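Local coordinates for salicylic acid-binding protein 2 (Nicotiana tabacum, PDB 1Y7I) that hydrolyses methyl salicylate to the defence hormone salicylic acid, a demethylation required for systemic acquired resistance in tobacco, at residues Phe117-Tyr122 and Leu181-Leu186. Residues are numbered along the deposited sequence; the frame is centred on the assembly and turned at random.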
ATOM      1  N   PHE B 117     -21.777 -12.417 -17.763  1.00 24.46           N
ATOM      2  CA  PHE B 117     -22.481 -13.584 -17.225  1.00 26.41           C
ATOM      3  C   PHE B 117     -22.142 -13.923 -15.777  1.00 27.32           C
ATOM      4  O   PHE B 117     -23.013 -13.876 -14.908  1.00 28.82           O
ATOM      5  CB  PHE B 117     -22.228 -14.823 -18.103  1.00 28.44           C
ATOM      6  CG  PHE B 117     -23.041 -16.035 -17.704  1.00 30.68           C
ATOM      7  CD1 PHE B 117     -24.427 -16.037 -17.825  1.00 32.20           C
ATOM      8  CD2 PHE B 117     -22.418 -17.176 -17.210  1.00 32.78           C
ATOM      9  CE1 PHE B 117     -25.184 -17.161 -17.460  1.00 34.92           C
ATOM     10  CE2 PHE B 117     -23.163 -18.304 -16.842  1.00 34.43           C
ATOM     11  CZ  PHE B 117     -24.548 -18.294 -16.969  1.00 34.46           C
ATOM     12  N   VAL B 118     -20.882 -14.258 -15.517  1.00 27.34           N
ATOM     13  CA  VAL B 118     -20.457 -14.638 -14.170  1.00 29.89           C
ATOM     14  C   VAL B 118     -20.798 -13.606 -13.101  1.00 29.14           C
ATOM     15  O   VAL B 118     -21.200 -13.963 -11.992  1.00 27.72           O
ATOM     16  CB  VAL B 118     -18.942 -14.920 -14.124  1.00 31.18           C
ATOM     17  CG1 VAL B 118     -18.562 -15.478 -12.769  1.00 32.88           C
ATOM     18  CG2 VAL B 118     -18.568 -15.894 -15.219  1.00 34.05           C
ATOM     19  N   LEU B 119     -20.631 -12.329 -13.432  1.00 30.09           N
ATOM     20  CA  LEU B 119     -20.941 -11.252 -12.499  1.00 30.07           C
ATOM     21  C   LEU B 119     -22.450 -11.132 -12.320  1.00 31.25           C
ATOM     22  O   LEU B 119     -22.939 -10.772 -11.246  1.00 30.24           O
ATOM     23  CB  LEU B 119     -20.382  -9.929 -13.018  1.00 28.46           C
ATOM     24  CG  LEU B 119     -18.858  -9.863 -13.073  1.00 28.02           C
ATOM     25  CD1 LEU B 119     -18.411  -8.607 -13.808  1.00 26.27           C
ATOM     26  CD2 LEU B 119     -18.316  -9.893 -11.653  1.00 22.24           C
ATOM     27  N   GLU B 120     -23.183 -11.442 -13.382  1.00 33.49           N
ATOM     28  CA  GLU B 120     -24.638 -11.366 -13.358  1.00 36.02           C
ATOM     29  C   GLU B 120     -25.180 -12.422 -12.398  1.00 35.38           C
ATOM     30  O   GLU B 120     -26.000 -12.130 -11.525  1.00 34.83           O
ATOM     31  CB  GLU B 120     -25.191 -11.614 -14.760  1.00 38.73           C
ATOM     32  CG  GLU B 120     -26.437 -10.822 -15.089  1.00 41.42           C
ATOM     33  CD  GLU B 120     -26.127  -9.598 -15.928  1.00 45.01           C
ATOM     34  OE1 GLU B 120     -25.665  -9.770 -17.081  1.00 44.69           O
ATOM     35  OE2 GLU B 120     -26.342  -8.466 -15.436  1.00 45.12           O
ATOM     36  N   GLN B 121     -24.712 -13.651 -12.572  1.00 35.14           N
ATOM     37  CA  GLN B 121     -25.135 -14.764 -11.733  1.00 35.68           C
ATOM     38  C   GLN B 121     -24.849 -14.470 -10.263  1.00 36.11           C
ATOM     39  O   GLN B 121     -25.661 -14.778  -9.390  1.00 36.10           O
ATOM     40  CB  GLN B 121     -24.413 -16.041 -12.167  1.00 35.07           C
ATOM     41  CG  GLN B 121     -24.624 -16.396 -13.635  1.00 36.43           C
ATOM     42  CD  GLN B 121     -26.060 -16.781 -13.949  1.00 36.99           C
ATOM     43  OE1 GLN B 121     -26.678 -16.231 -14.865  1.00 37.92           O
ATOM     44  NE2 GLN B 121     -26.596 -17.739 -13.197  1.00 33.39           N
ATOM     45  N   TYR B 122     -23.695 -13.866  -9.997  1.00 36.54           N
ATOM     46  CA  TYR B 122     -23.301 -13.527  -8.632  1.00 35.46           C
ATOM     47  C   TYR B 122     -24.340 -12.615  -7.985  1.00 36.95           C
ATOM     48  O   TYR B 122     -24.788 -12.861  -6.865  1.00 35.98           O
ATOM     49  CB  TYR B 122     -21.935 -12.831  -8.636  1.00 31.51           C
ATOM     50  CG  TYR B 122     -21.514 -12.296  -7.286  1.00 27.49           C
ATOM     51  CD1 TYR B 122     -21.123 -13.154  -6.261  1.00 25.54           C
ATOM     52  CD2 TYR B 122     -21.543 -10.930  -7.023  1.00 25.10           C
ATOM     53  CE1 TYR B 122     -20.772 -12.660  -5.004  1.00 25.91           C
ATOM     54  CE2 TYR B 122     -21.196 -10.427  -5.772  1.00 25.08           C
ATOM     55  CZ  TYR B 122     -20.813 -11.292  -4.769  1.00 25.48           C
ATOM     56  OH  TYR B 122     -20.472 -10.787  -3.538  1.00 24.93           O
ATOM     57  N   LEU B 181     -17.226  -2.768 -11.561  1.00 23.70           N
ATOM     58  CA  LEU B 181     -17.483  -4.068 -12.164  1.00 25.27           C
ATOM     59  C   LEU B 181     -17.619  -3.921 -13.672  1.00 26.13           C
ATOM     60  O   LEU B 181     -17.614  -4.913 -14.400  1.00 26.43           O
ATOM     61  CB  LEU B 181     -18.753  -4.691 -11.582  1.00 24.49           C
ATOM     62  CG  LEU B 181     -18.687  -5.049 -10.098  1.00 25.67           C
ATOM     63  CD1 LEU B 181     -19.957  -5.776  -9.685  1.00 24.05           C
ATOM     64  CD2 LEU B 181     -17.460  -5.938  -9.845  1.00 24.78           C
ATOM     65  N   PHE B 182     -17.744  -2.682 -14.141  1.00 26.02           N
ATOM     66  CA  PHE B 182     -17.857  -2.427 -15.572  1.00 27.17           C
ATOM     67  C   PHE B 182     -18.966  -3.238 -16.232  1.00 28.72           C
ATOM     68  O   PHE B 182     -18.791  -3.773 -17.327  1.00 28.38           O
ATOM     69  CB  PHE B 182     -16.519  -2.742 -16.237  1.00 24.86           C
ATOM     70  CG  PHE B 182     -15.375  -1.969 -15.659  1.00 24.49           C
ATOM     71  CD1 PHE B 182     -15.211  -0.620 -15.963  1.00 22.00           C
ATOM     72  CD2 PHE B 182     -14.495  -2.568 -14.762  1.00 22.21           C
ATOM     73  CE1 PHE B 182     -14.190   0.124 -15.380  1.00 22.68           C
ATOM     74  CE2 PHE B 182     -13.470  -1.831 -14.172  1.00 22.11           C
ATOM     75  CZ  PHE B 182     -13.318  -0.482 -14.481  1.00 18.99           C
HETATM   76  N   MSE B 183     -20.109  -3.320 -15.561  1.00 31.95           N
HETATM   77  CA  MSE B 183     -21.247  -4.073 -16.074  1.00 35.00           C
HETATM   78  C   MSE B 183     -21.715  -3.595 -17.444  1.00 34.40           C
HETATM   79  O   MSE B 183     -21.950  -4.402 -18.337  1.00 32.85           O
HETATM   80  CB  MSE B 183     -22.413  -4.001 -15.085  1.00 41.42           C
HETATM   81  CG  MSE B 183     -22.134  -4.686 -13.753  1.00 48.35           C
HETATM   82 SE   MSE B 183     -21.764  -6.572 -13.973  1.00 62.74          SE
HETATM   83  CE  MSE B 183     -23.492  -7.300 -13.479  1.00 55.87           C
ATOM     84  N   GLU B 184     -21.851  -2.284 -17.610  1.00 34.86           N
ATOM     85  CA  GLU B 184     -22.309  -1.743 -18.881  1.00 36.46           C
ATOM     86  C   GLU B 184     -21.475  -2.265 -20.043  1.00 35.08           C
ATOM     87  O   GLU B 184     -22.009  -2.668 -21.075  1.00 35.34           O
ATOM     88  CB  GLU B 184     -22.273  -0.212 -18.860  1.00 39.69           C
ATOM     89  CG  GLU B 184     -23.090   0.423 -17.734  1.00 43.59           C
ATOM     90  CD  GLU B 184     -22.359   0.417 -16.403  1.00 45.83           C
ATOM     91  OE1 GLU B 184     -22.974   0.795 -15.381  1.00 47.60           O
ATOM     92  OE2 GLU B 184     -21.164   0.042 -16.380  1.00 46.93           O
ATOM     93  N   ASP B 185     -20.160  -2.271 -19.867  1.00 34.31           N
ATOM     94  CA  ASP B 185     -19.262  -2.737 -20.910  1.00 32.61           C
ATOM     95  C   ASP B 185     -19.328  -4.244 -21.156  1.00 33.99           C
ATOM     96  O   ASP B 185     -19.427  -4.700 -22.303  1.00 33.26           O
ATOM     97  CB  ASP B 185     -17.833  -2.324 -20.568  1.00 31.76           C
ATOM     98  CG  ASP B 185     -16.805  -3.067 -21.386  1.00 32.13           C
ATOM     99  OD1 ASP B 185     -16.990  -3.182 -22.617  1.00 31.22           O
ATOM    100  OD2 ASP B 185     -15.812  -3.538 -20.794  1.00 31.15           O
ATOM    101  N   LEU B 186     -19.290  -5.017 -20.077  1.00 33.56           N
ATOM    102  CA  LEU B 186     -19.318  -6.472 -20.180  1.00 34.62           C
ATOM    103  C   LEU B 186     -20.686  -7.065 -20.513  1.00 34.14           C
ATOM    104  O   LEU B 186     -20.768  -8.090 -21.187  1.00 33.92           O
ATOM    105  CB  LEU B 186     -18.794  -7.084 -18.876  1.00 32.53           C
ATOM    106  CG  LEU B 186     -17.347  -6.732 -18.525  1.00 30.09           C
ATOM    107  CD1 LEU B 186     -17.088  -7.040 -17.072  1.00 29.99           C
ATOM    108  CD2 LEU B 186     -16.388  -7.496 -19.426  1.00 28.16           C
TER
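Beside the salicylate pocket of this alpha/beta-hydrolase, the cap inserted between strand 98-104 and strand 202-207 of the central parallel sheet carries both helix 117-124 and helix 183-187. Leu119 joins the two, reaching from the first helix to Leu181, just ahead of the N-cap residue Phe182, and to Met183 and Leu186 within the short second helix. Its CG lies beside the backbone N and anti to the carbonyl carbon (chi1 -66°), and with chi2 near 171° both methyls reach Leu181. CD1 rests 3.8 Å from the backbone O of Leu181 and 3.9 Å from CD1 of Leu186, whereas CD2 faces CD2 of Leu181 at a looser 4.4 Å. Leu181 itself lines the ligand site: its side chain lies about 4 Å from the bound 2-hydroxybenzoic acid and also touches Met149 of strand 147-150. Tyr122, one turn further along the first helix, contacts the same ligand, and its OH is hydrogen-bonded to Gly212 O. Met183, present as selenomethionine, is bent at chi2 (-61°) and chi3, which brings its SE to 3.8 Å from CB of Leu119. Glu120 adds a polar border to this apolar patch; its OE1 is hydrogen-bonded to Ser116 OG, while OE2 meets the terminal methyl CE of Met183 at 3.6 Å.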